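Local coordinates for Carboxylesterase/phospholipase family protein (Francisella tularensis subsp. tularensis, PDB 4F21), which probably hydrolyses carboxylic ester bonds as a serine hydrolase of the carboxylesterase/phospholipase family with the alpha/beta-hydrolase fold, at residues Lys119-Gln124 against Ser153-Gly158; Ala146-Ile151 against Asp171-Lys176; Val188-Gly191 against Val196-Glu199; Lys219-Met224 against Ile233-Asn238. All blocks are in the same frame, centred on the assembly; numbering follows the deposited sequence.

Interaction 1 of 4, residues Lys119-Gln124 against Ser153-Gly158; sequences KLIDSQ and SQRKLG
The guanidinium of R155 reaches across to helix 111-126 and meets two neighbouring side chains there in quite different ways: D122 at its edge, I121 over a face. D122 OD1 sits between the two terminal nitrogens, 2.6 Å from R155 NH2 and 2.8 Å from R155 NH1, a salt bridge in which one carboxylate oxygen serves both amino groups. Neither N-H points straight at that oxygen, and both bonds are weak because they are well bent; the carboxylate and guanidinium planes stand 55° apart rather than lying in one plane as in a bidentate pair. I121 places its CG2 methyl over the centre of the guanidinium, 3.4 Å from R155 CZ. That methyl is the branch anti to the backbone N, while CG1 lies beside the N (chi1 -57°) and carries CD1 toward L157. The ends of I121 and L157 meet tip to tip, with I121 CG2 3.8 Å from L157 CD2 and I121 CD1 at the same distance from L157 CD1. At the other end of the guanidinium, S153 OG lies at the edge in plane and takes a weak bond from R155 NE; the same hydroxyl donates to R155 O at 3.0 Å, tying the loop to itself. N118, one turn earlier on the helix, gives R155 NH1 another weak partner. The salt bridge thus lies on the outer side of an apolar layer: I121 and L157 both rest on L136 of strand 134-139, where helix 111-126 and the loop leading from helix 144-150 into strand 159-163 come together over the sheet.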
loop_
_atom_site.group_PDB
_atom_site.type_symbol
_atom_site.label_atom_id
_atom_site.label_comp_id
_atom_site.label_asym_id
_atom_site.label_seq_id
_atom_site.Cartn_x
_atom_site.Cartn_y
_atom_site.Cartn_z
ATOM N N LYS A 119 3.491 0.589 14.598
ATOM C CA LYS A 119 3.244 -0.187 15.804
ATOM C C LYS A 119 2.967 -1.628 15.420
ATOM O O LYS A 119 3.585 -2.546 15.965
ATOM C CB LYS A 119 2.080 0.392 16.612
ATOM C CG LYS A 119 2.458 1.603 17.447
ATOM C CD LYS A 119 1.372 1.948 18.450
ATOM C CE LYS A 119 1.851 3.015 19.422
ATOM N NZ LYS A 119 0.890 3.232 20.542
ATOM N N LEU A 120 2.072 -1.810 14.449
ATOM C CA LEU A 120 1.739 -3.138 13.949
ATOM C C LEU A 120 3.007 -3.865 13.525
ATOM O O LEU A 120 3.212 -5.025 13.892
ATOM C CB LEU A 120 0.762 -3.053 12.774
ATOM C CG LEU A 120 -0.737 -3.129 13.074
ATOM C CD1 LEU A 120 -1.548 -2.866 11.813
ATOM C CD2 LEU A 120 -1.093 -4.484 13.664
ATOM N N ILE A 121 3.872 -3.172 12.784
ATOM C CA ILE A 121 5.113 -3.788 12.338
ATOM C C ILE A 121 5.934 -4.145 13.565
ATOM O O ILE A 121 6.424 -5.270 13.688
ATOM C CB ILE A 121 5.931 -2.868 11.415
ATOM C CG1 ILE A 121 5.102 -2.449 10.200
ATOM C CG2 ILE A 121 7.195 -3.571 10.957
ATOM C CD1 ILE A 121 5.808 -1.468 9.301
ATOM N N ASP A 122 6.031 -3.196 14.495
ATOM C CA ASP A 122 6.791 -3.400 15.722
ATOM C C ASP A 122 6.197 -4.552 16.519
ATOM O O ASP A 122 6.873 -5.156 17.348
ATOM C CB ASP A 122 6.811 -2.128 16.578
ATOM C CG ASP A 122 7.857 -1.119 16.118
ATOM O OD1 ASP A 122 8.848 -1.522 15.468
ATOM O OD2 ASP A 122 7.691 0.083 16.421
ATOM N N SER A 123 4.929 -4.856 16.252
ATOM C CA SER A 123 4.241 -5.924 16.958
ATOM C C SER A 123 4.521 -7.274 16.308
ATOM O O SER A 123 4.549 -8.299 16.989
ATOM C CB SER A 123 2.734 -5.653 17.003
ATOM O OG SER A 123 2.061 -6.622 17.784
ATOM N N GLN A 124 4.743 -7.266 14.994
ATOM C CA GLN A 124 5.007 -8.499 14.256
ATOM C C GLN A 124 6.471 -8.901 14.359
ATOM O O GLN A 124 6.808 -10.082 14.274
ATOM C CB GLN A 124 4.606 -8.352 12.786
ATOM C CG GLN A 124 3.114 -8.468 12.532
ATOM C CD GLN A 124 2.583 -9.860 12.814
ATOM O OE1 GLN A 124 3.263 -10.857 12.569
ATOM N NE2 GLN A 124 1.367 -9.935 13.339
ATOM N N SER A 153 10.157 4.152 7.162
ATOM C CA SER A 153 10.420 3.116 8.146
ATOM C C SER A 153 11.904 3.096 8.470
ATOM O O SER A 153 12.742 2.948 7.582
ATOM C CB SER A 153 9.983 1.754 7.607
ATOM O OG SER A 153 10.296 0.710 8.510
ATOM N N GLN A 154 12.223 3.250 9.749
ATOM C CA GLN A 154 13.607 3.280 10.198
ATOM C C GLN A 154 14.272 1.912 10.053
ATOM O O GLN A 154 15.486 1.788 10.209
ATOM C CB GLN A 154 13.685 3.753 11.653
ATOM C CG GLN A 154 12.416 4.425 12.172
ATOM C CD GLN A 154 11.375 3.429 12.665
ATOM O OE1 GLN A 154 11.594 2.217 12.643
ATOM N NE2 GLN A 154 10.234 3.942 13.114
ATOM N N ARG A 155 13.474 0.890 9.752
ATOM C CA ARG A 155 13.994 -0.470 9.616
ATOM C C ARG A 155 13.677 -1.121 8.270
ATOM O O ARG A 155 12.809 -0.662 7.528
ATOM C CB ARG A 155 13.513 -1.350 10.772
ATOM C CG ARG A 155 12.224 -0.882 11.409
ATOM C CD ARG A 155 11.014 -1.485 10.732
ATOM N NE ARG A 155 9.781 -0.946 11.290
ATOM C CZ ARG A 155 9.252 -1.340 12.441
ATOM N NH1 ARG A 155 8.125 -0.791 12.876
ATOM N NH2 ARG A 155 9.849 -2.284 13.158
ATOM N N LYS A 156 14.394 -2.202 7.975
ATOM C CA LYS A 156 14.316 -2.867 6.680
ATOM C C LYS A 156 13.031 -3.679 6.521
ATOM O O LYS A 156 12.841 -4.694 7.189
ATOM C CB LYS A 156 15.544 -3.765 6.476
ATOM C CG LYS A 156 15.540 -4.543 5.172
ATOM C CD LYS A 156 15.724 -3.635 3.970
ATOM C CE LYS A 156 15.169 -4.282 2.708
ATOM N NZ LYS A 156 15.619 -5.693 2.551
ATOM N N LEU A 157 12.157 -3.227 5.628
ATOM C CA LEU A 157 10.897 -3.916 5.372
ATOM C C LEU A 157 10.976 -4.815 4.142
ATOM O O LEU A 157 12.035 -4.944 3.532
ATOM C CB LEU A 157 9.749 -2.916 5.246
ATOM C CG LEU A 157 9.365 -2.254 6.571
ATOM C CD1 LEU A 157 8.262 -1.229 6.370
ATOM C CD2 LEU A 157 8.945 -3.312 7.587
ATOM N N GLY A 158 9.853 -5.432 3.781
ATOM C CA GLY A 158 9.862 -6.500 2.795
ATOM C C GLY A 158 9.353 -6.140 1.416
ATOM O O GLY A 158 9.808 -6.694 0.411
#

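Interaction 2 of 4, residues Ala146-Ile151 against Asp171-Lys176; sequences ATYTAI and DNFKGK
Aromatic stacking joins Y148 of helix 144-150 to F173 of the short helix 170-173. The two rings lie face to face, centroids 4.5 Å apart and planes inclined by 22°, so the stack is slightly splayed. F173 CG stands 3.9 Å above the Y148 plane, over the centre of the ring; the phenyl therefore presents its root to the tyrosine, while F173 CD2 lies over the CZ and CE2 side. A CH-pi contact accompanies the stack: F173 CB sits over the same tyrosine face, 3.9 Å from the ring centroid and 30° off its normal. Its nearest ring atom is Y148 CE1, at 3.5 Å. The backbone of F173 directs CB toward Y148, and chi1 of -64°, with CG beside the backbone N, then lays the ring over the tyrosine.

Polar contacts lie around this pair rather than within it. The Y148 hydroxyl is hydrogen-bonded to the carbonyl of P168, which fixes the far end of the buried ring and ties it to the chain just ahead of helix 170-173. Farther along, the backbones of I151 and K176 draw near, their CA atoms 8.2 Å apart, and I151 pairs through its backbone with T178.

Apolar neighbours complete the setting: F173 also touches I114 of helix 111-126, V107 and I110, and the A146 and A150 methyls of helix 144-150 rest on L136. The arrangement is a helix-to-helix aromatic contact in the outer layer of an alpha/beta-hydrolase fold, with helix 144-150 lying between the central sheet and helix 170-173.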
loop_
_atom_site.group_PDB
_atom_site.type_symbol
_atom_site.label_atom_id
_atom_site.label_comp_id
_atom_site.label_asym_id
_atom_site.label_seq_id
_atom_site.Cartn_x
_atom_site.Cartn_y
_atom_site.Cartn_z
ATOM N N ALA A 146 0.991 2.735 3.009
ATOM C CA ALA A 146 1.896 1.599 2.860
ATOM C C ALA A 146 3.245 2.042 2.312
ATOM O O ALA A 146 4.300 1.638 2.811
ATOM C CB ALA A 146 1.279 0.546 1.959
ATOM N N THR A 147 3.200 2.875 1.278
ATOM C CA THR A 147 4.409 3.379 0.641
ATOM C C THR A 147 5.151 4.315 1.585
ATOM O O THR A 147 6.260 4.002 2.027
ATOM C CB THR A 147 4.085 4.093 -0.689
ATOM O OG1 THR A 147 3.558 3.141 -1.624
ATOM C CG2 THR A 147 5.328 4.720 -1.281
ATOM N N TYR A 148 4.514 5.444 1.906
ATOM C CA TYR A 148 5.069 6.457 2.811
ATOM C C TYR A 148 5.654 5.869 4.084
ATOM O O TYR A 148 6.703 6.310 4.551
ATOM C CB TYR A 148 4.002 7.487 3.191
ATOM C CG TYR A 148 3.883 8.652 2.233
ATOM C CD1 TYR A 148 4.996 9.154 1.573
ATOM C CD2 TYR A 148 2.655 9.251 1.995
ATOM C CE1 TYR A 148 4.885 10.218 0.699
ATOM C CE2 TYR A 148 2.535 10.311 1.128
ATOM C CZ TYR A 148 3.652 10.792 0.482
ATOM O OH TYR A 148 3.526 11.850 -0.385
ATOM N N THR A 149 4.964 4.885 4.650
ATOM C CA THR A 149 5.454 4.196 5.835
ATOM C C THR A 149 6.794 3.525 5.555
ATOM O O THR A 149 7.796 3.815 6.215
ATOM C CB THR A 149 4.453 3.130 6.319
ATOM O OG1 THR A 149 3.235 3.767 6.728
ATOM C CG2 THR A 149 5.033 2.343 7.487
ATOM N N ALA A 150 6.809 2.650 4.554
ATOM C CA ALA A 150 7.987 1.839 4.265
ATOM C C ALA A 150 9.206 2.683 3.907
ATOM O O ALA A 150 10.333 2.339 4.263
ATOM C CB ALA A 150 7.683 0.836 3.166
ATOM N N ILE A 151 8.976 3.793 3.214
ATOM C CA ILE A 151 10.074 4.662 2.804
ATOM C C ILE A 151 10.504 5.621 3.914
ATOM O O ILE A 151 11.469 6.363 3.751
ATOM C CB ILE A 151 9.741 5.454 1.523
ATOM C CG1 ILE A 151 8.677 6.512 1.806
ATOM C CG2 ILE A 151 9.289 4.514 0.416
ATOM C CD1 ILE A 151 8.369 7.380 0.608
ATOM N N ASP A 171 5.299 16.854 -0.759
ATOM C CA ASP A 171 6.179 17.887 -0.225
ATOM C C ASP A 171 6.474 17.695 1.265
ATOM O O ASP A 171 7.583 17.968 1.722
ATOM C CB ASP A 171 5.597 19.280 -0.480
ATOM C CG ASP A 171 5.973 19.828 -1.842
ATOM O OD1 ASP A 171 6.318 19.021 -2.731
ATOM O OD2 ASP A 171 5.926 21.064 -2.024
ATOM N N ASN A 172 5.482 17.221 2.014
ATOM C CA ASN A 172 5.631 17.044 3.456
ATOM C C ASN A 172 6.416 15.801 3.865
ATOM O O ASN A 172 6.972 15.747 4.962
ATOM C CB ASN A 172 4.262 17.019 4.141
ATOM C CG ASN A 172 3.720 18.406 4.413
ATOM O OD1 ASN A 172 4.475 19.374 4.515
ATOM N ND2 ASN A 172 2.407 18.509 4.543
ATOM N N PHE A 173 6.460 14.807 2.983
ATOM C CA PHE A 173 7.046 13.518 3.331
ATOM C C PHE A 173 8.328 13.190 2.561
ATOM O O PHE A 173 8.966 12.173 2.823
ATOM C CB PHE A 173 6.020 12.400 3.123
ATOM C CG PHE A 173 4.817 12.494 4.024
ATOM C CD1 PHE A 173 4.754 11.760 5.198
ATOM C CD2 PHE A 173 3.745 13.307 3.692
ATOM C CE1 PHE A 173 3.648 11.839 6.024
ATOM C CE2 PHE A 173 2.637 13.392 4.516
ATOM C CZ PHE A 173 2.589 12.659 5.682
ATOM N N LYS A 174 8.706 14.050 1.621
ATOM C CA LYS A 174 9.843 13.770 0.743
ATOM C C LYS A 174 11.197 13.785 1.454
ATOM O O LYS A 174 12.122 13.083 1.046
ATOM C CB LYS A 174 9.862 14.743 -0.440
ATOM C CG LYS A 174 9.964 16.205 -0.039
ATOM C CD LYS A 174 9.530 17.126 -1.166
ATOM C CE LYS A 174 10.270 16.824 -2.453
ATOM N NZ LYS A 174 9.806 17.706 -3.555
ATOM N N GLY A 175 11.313 14.583 2.510
ATOM C CA GLY A 175 12.573 14.715 3.220
ATOM C C GLY A 175 12.770 13.656 4.287
ATOM O O GLY A 175 13.896 13.373 4.699
ATOM N N LYS A 176 11.667 13.062 4.727
ATOM C CA LYS A 176 11.693 12.090 5.812
ATOM C C LYS A 176 12.011 10.685 5.313
ATOM O O LYS A 176 11.893 9.714 6.065
ATOM C CB LYS A 176 10.348 12.086 6.538
ATOM C CG LYS A 176 9.870 13.466 6.957
ATOM C CD LYS A 176 8.441 13.423 7.479
ATOM C CE LYS A 176 8.325 12.559 8.726
ATOM N NZ LYS A 176 9.131 13.098 9.858
#

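Interaction 3 of 4, residues Val188-Gly191 against Val196-Glu199; sequences VCHG and VLPE
H190, near the end of strand 186-191 in the central sheet of the alpha/beta-hydrolase fold, points its imidazole into the loop that leads to helix 199-210. With chi1 at -147°, away from the usual staggered values, the ring swings out to the carbonyl of L197, and its second torsion turns the NE2 edge onto that oxygen. The bond from H190 NE2 to L197 O is short, 2.6 Å, and nearly straight at 174°; the acceptor lies in the ring plane, although the nitrogen itself is tilted out of the carbonyl plane. Donation fixes a proton on NE2. E199 packs against the imidazole, its CA 3.8 Å from H190 CD2. Its CG is anti to the backbone N (chi1 -168°) and the chain beyond is extended, which carries the carboxylate away from the imidazole, where OE1 is hydrogen-bonded to H203 of helix 199-210.

The loop held by H190 also includes D194, whose OD1 accepts from the backbone N of V196 and of L197. D194 belongs to a possible Ser-His-Asp triad with S140 and H226, and the L197 side chain touches H226. Next in the strand, the G191 carbonyl meets the glutamate's aliphatic part: G191 O lies 3.7 Å from E199 CB.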
loop_
_atom_site.group_PDB
_atom_site.type_symbol
_atom_site.label_atom_id
_atom_site.label_comp_id
_atom_site.label_asym_id
_atom_site.label_seq_id
_atom_site.Cartn_x
_atom_site.Cartn_y
_atom_site.Cartn_z
ATOM N N VAL A 188 3.704 -1.451 -8.112
ATOM C CA VAL A 188 2.651 -0.482 -8.356
ATOM C C VAL A 188 1.688 -1.051 -9.386
ATOM O O VAL A 188 2.109 -1.527 -10.439
ATOM C CB VAL A 188 3.221 0.847 -8.884
ATOM C CG1 VAL A 188 2.127 1.900 -8.962
ATOM C CG2 VAL A 188 4.354 1.322 -7.998
ATOM N N CYS A 189 0.398 -1.016 -9.072
ATOM C CA CYS A 189 -0.638 -1.425 -10.016
ATOM C C CYS A 189 -1.667 -0.308 -10.138
ATOM O O CYS A 189 -1.922 0.405 -9.170
ATOM C CB CYS A 189 -1.317 -2.718 -9.557
ATOM S SG CYS A 189 -0.231 -4.165 -9.437
ATOM N N HIS A 190 -2.252 -0.147 -11.322
ATOM C CA HIS A 190 -3.230 0.920 -11.529
ATOM C C HIS A 190 -4.136 0.704 -12.743
ATOM O O HIS A 190 -3.710 0.173 -13.767
ATOM C CB HIS A 190 -2.529 2.279 -11.637
ATOM C CG HIS A 190 -3.338 3.416 -11.093
ATOM N ND1 HIS A 190 -2.972 4.118 -9.965
ATOM C CD2 HIS A 190 -4.504 3.960 -11.512
ATOM C CE1 HIS A 190 -3.872 5.052 -9.718
ATOM N NE2 HIS A 190 -4.813 4.977 -10.642
ATOM N N GLY A 191 -5.387 1.133 -12.621
ATOM C CA GLY A 191 -6.359 0.981 -13.688
ATOM C C GLY A 191 -6.301 2.107 -14.698
ATOM O O GLY A 191 -6.066 3.262 -14.345
ATOM N N VAL A 196 -11.950 7.651 -10.642
ATOM C CA VAL A 196 -11.903 8.014 -9.233
ATOM C C VAL A 196 -10.475 8.423 -8.873
ATOM O O VAL A 196 -10.248 9.410 -8.168
ATOM C CB VAL A 196 -12.366 6.834 -8.336
ATOM C CG1 VAL A 196 -11.782 6.944 -6.935
ATOM C CG2 VAL A 196 -13.891 6.754 -8.289
ATOM N N LEU A 197 -9.515 7.663 -9.387
ATOM C CA LEU A 197 -8.103 7.915 -9.143
ATOM C C LEU A 197 -7.342 7.660 -10.444
ATOM O O LEU A 197 -6.821 6.566 -10.655
ATOM C CB LEU A 197 -7.607 6.993 -8.025
ATOM C CG LEU A 197 -6.427 7.409 -7.144
ATOM C CD1 LEU A 197 -6.148 8.895 -7.252
ATOM C CD2 LEU A 197 -6.717 7.034 -5.701
ATOM N N PRO A 198 -7.288 8.677 -11.325
ATOM C CA PRO A 198 -6.747 8.585 -12.690
ATOM C C PRO A 198 -5.344 7.980 -12.766
ATOM O O PRO A 198 -4.604 8.011 -11.784
ATOM C CB PRO A 198 -6.733 10.044 -13.155
ATOM C CG PRO A 198 -7.837 10.683 -12.387
ATOM C CD PRO A 198 -7.792 10.030 -11.031
ATOM N N GLU A 199 -4.989 7.451 -13.935
ATOM C CA GLU A 199 -3.761 6.676 -14.107
ATOM C C GLU A 199 -2.475 7.494 -13.968
ATOM O O GLU A 199 -1.462 6.990 -13.472
ATOM C CB GLU A 199 -3.772 5.949 -15.457
ATOM C CG GLU A 199 -2.671 4.908 -15.596
ATOM C CD GLU A 199 -2.481 4.425 -17.018
ATOM O OE1 GLU A 199 -1.496 3.700 -17.267
ATOM O OE2 GLU A 199 -3.313 4.769 -17.884
#

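Interaction 4 of 4, residues Lys219-Met224 against Ile233-Asn238; sequences KHYVGM and IKDISN
The Y221 ring meets D235 at its edge: the carboxylate oxygen OD2 lies near the ring plane, beyond the hydroxyl, while the ring and carboxylate planes are turned 50° from each other. Y221 OH donates to D235 OD2 at 3.0 Å, meeting its anti lone pair, away from the other oxygen. The phenol is brought there by chi1 of -59°, which places CG beside the backbone N. The tyrosine side chain also touches E231 and E232 of helix 230-243 and C189 of the adjoining strand.

K219, two residues earlier on the strand and directed to the same side of it, approaches the same carboxylate obliquely. Its chain is extended beyond CG, and the aliphatic part passes close to the acid, K219 CD lying 3.5 Å from D235 OD2. The ammonium stays farther off: K219 NZ is 3.8 Å from D235 OD2, a long salt bridge. A water closes a second link between strand and helix, accepting from K219 NZ at 3.0 Å and donating to the main-chain D235 O, also at 3.0 Å. The carboxylate thus meets phenol and ammonium, the water holds the main-chain O, and the lysine would be expected to favour the ionised acid.

This is a polar surface contact between the edge strand 216-221 and helix 230-243, which follows it and packs on the sheet through I236, against M161 and L163. A last strand followed by a loop and the C-terminal helix is the usual end of the alpha/beta-hydrolase fold; that loop here holds H226, the probable histidine of a Ser-His-Asp triad.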
loop_
_atom_site.group_PDB
_atom_site.type_symbol
_atom_site.label_atom_id
_atom_site.label_comp_id
_atom_site.label_asym_id
_atom_site.label_seq_id
_atom_site.Cartn_x
_atom_site.Cartn_y
_atom_site.Cartn_z
ATOM N N LYS A 219 2.656 -1.661 -13.317
ATOM C CA LYS A 219 1.767 -2.532 -14.072
ATOM C C LYS A 219 0.360 -1.951 -14.168
ATOM O O LYS A 219 -0.441 -2.094 -13.244
ATOM C CB LYS A 219 1.722 -3.923 -13.430
ATOM C CG LYS A 219 3.092 -4.489 -13.111
ATOM C CD LYS A 219 3.059 -5.995 -12.960
ATOM C CE LYS A 219 4.468 -6.560 -12.911
ATOM N NZ LYS A 219 4.476 -8.046 -12.962
ATOM N N HIS A 220 0.056 -1.293 -15.284
ATOM C CA HIS A 220 -1.287 -0.762 -15.488
ATOM C C HIS A 220 -2.157 -1.730 -16.283
ATOM O O HIS A 220 -1.656 -2.496 -17.105
ATOM C CB HIS A 220 -1.261 0.626 -16.144
ATOM C CG HIS A 220 -0.878 0.613 -17.591
ATOM N ND1 HIS A 220 0.338 1.082 -18.043
ATOM C CD2 HIS A 220 -1.556 0.207 -18.690
ATOM C CE1 HIS A 220 0.394 0.956 -19.356
ATOM N NE2 HIS A 220 -0.741 0.424 -19.774
ATOM N N TYR A 221 -3.461 -1.689 -16.033
ATOM C CA TYR A 221 -4.394 -2.607 -16.679
ATOM C C TYR A 221 -5.437 -1.860 -17.509
ATOM O O TYR A 221 -6.191 -1.044 -16.987
ATOM C CB TYR A 221 -5.063 -3.508 -15.633
ATOM C CG TYR A 221 -4.071 -4.322 -14.832
ATOM C CD1 TYR A 221 -3.445 -3.789 -13.711
ATOM C CD2 TYR A 221 -3.745 -5.618 -15.208
ATOM C CE1 TYR A 221 -2.527 -4.523 -12.983
ATOM C CE2 TYR A 221 -2.829 -6.361 -14.485
ATOM C CZ TYR A 221 -2.223 -5.809 -13.374
ATOM O OH TYR A 221 -1.312 -6.543 -12.651
ATOM N N VAL A 222 -5.463 -2.137 -18.809
ATOM C CA VAL A 222 -6.390 -1.468 -19.710
ATOM C C VAL A 222 -7.822 -1.844 -19.354
ATOM O O VAL A 222 -8.086 -2.964 -18.916
ATOM C CB VAL A 222 -6.107 -1.825 -21.187
ATOM C CG1 VAL A 222 -6.871 -0.892 -22.128
ATOM C CG2 VAL A 222 -4.613 -1.760 -21.468
ATOM N N GLY A 223 -8.738 -0.897 -19.518
ATOM C CA GLY A 223 -10.146 -1.153 -19.284
ATOM C C GLY A 223 -10.528 -1.087 -17.823
ATOM O O GLY A 223 -11.599 -0.591 -17.477
ATOM N N MET A 224 -9.648 -1.584 -16.961
ATOM C CA MET A 224 -9.923 -1.615 -15.532
ATOM C C MET A 224 -10.068 -0.207 -14.965
ATOM O O MET A 224 -9.326 0.708 -15.334
ATOM C CB MET A 224 -8.825 -2.368 -14.781
ATOM C CG MET A 224 -9.234 -2.783 -13.383
ATOM S SD MET A 224 -7.916 -3.592 -12.472
ATOM C CE MET A 224 -6.860 -2.197 -12.111
ATOM N N ILE A 233 -4.633 -9.940 -9.781
ATOM C CA ILE A 233 -4.548 -10.863 -8.652
ATOM C C ILE A 233 -3.425 -11.871 -8.878
ATOM O O ILE A 233 -2.637 -12.164 -7.973
ATOM C CB ILE A 233 -5.883 -11.590 -8.419
ATOM C CG1 ILE A 233 -6.841 -10.695 -7.634
ATOM C CG2 ILE A 233 -5.672 -12.868 -7.646
ATOM C CD1 ILE A 233 -6.388 -10.428 -6.219
ATOM N N LYS A 234 -3.350 -12.380 -10.104
ATOM C CA LYS A 234 -2.247 -13.249 -10.498
ATOM C C LYS A 234 -0.901 -12.559 -10.284
ATOM O O LYS A 234 0.026 -13.157 -9.733
ATOM C CB LYS A 234 -2.384 -13.676 -11.964
ATOM C CG LYS A 234 -1.217 -14.505 -12.474
ATOM C CD LYS A 234 -1.121 -14.479 -13.992
ATOM C CE LYS A 234 0.105 -15.252 -14.465
ATOM N NZ LYS A 234 0.343 -15.097 -15.929
ATOM N N ASP A 235 -0.796 -11.301 -10.711
ATOM C CA ASP A 235 0.461 -10.566 -10.569
ATOM C C ASP A 235 0.844 -10.288 -9.107
ATOM O O ASP A 235 2.024 -10.275 -8.756
ATOM C CB ASP A 235 0.428 -9.258 -11.364
ATOM C CG ASP A 235 0.908 -9.432 -12.791
ATOM O OD1 ASP A 235 1.492 -10.493 -13.096
ATOM O OD2 ASP A 235 0.712 -8.498 -13.600
ATOM N N ILE A 236 -0.160 -10.051 -8.272
ATOM C CA ILE A 236 0.023 -9.818 -6.845
ATOM C C ILE A 236 0.565 -11.086 -6.204
ATOM O O ILE A 236 1.569 -11.064 -5.473
ATOM C CB ILE A 236 -1.324 -9.464 -6.185
ATOM C CG1 ILE A 236 -1.782 -8.067 -6.609
ATOM C CG2 ILE A 236 -1.228 -9.551 -4.672
ATOM C CD1 ILE A 236 -3.172 -7.737 -6.145
ATOM N N SER A 237 -0.124 -12.189 -6.488
ATOM C CA SER A 237 0.319 -13.519 -6.096
ATOM C C SER A 237 1.782 -13.707 -6.468
ATOM O O SER A 237 2.619 -14.018 -5.620
ATOM C CB SER A 237 -0.535 -14.576 -6.798
ATOM O OG SER A 237 0.175 -15.791 -6.943
ATOM N N ASN A 238 2.091 -13.481 -7.739
ATOM C CA ASN A 238 3.453 -13.622 -8.227
ATOM C C ASN A 238 4.454 -12.694 -7.528
ATOM O O ASN A 238 5.632 -13.031 -7.403
ATOM C CB ASN A 238 3.500 -13.463 -9.751
ATOM C CG ASN A 238 2.911 -14.659 -10.479
ATOM O OD1 ASN A 238 1.977 -14.528 -11.270
ATOM N ND2 ASN A 238 3.453 -15.839 -10.206
HETATM O O HOH W 1 4.360 -9.845 -10.555
#

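In the fold
Interactions 1 and 2 touch, L157 CD1 lying 3.7 Å from A150 CA, and belong to the helical layer on one side of the sheet; helix 144-150 and the loop after it supply one segment to each. Interactions 3 and 4 are joined by the pairing of strands 186-191 and 216-221, with H190 O 2.9 Å from Y221 N. Interaction 2 is buried and aromatic, interaction 3 buried but held by a single polar bond. Interaction 1 is half and half, apolar inside and charged outside, whereas interaction 4 is a surface contact of charges, phenol and water. The centres of interactions 1 and 4 are about 26 Å apart.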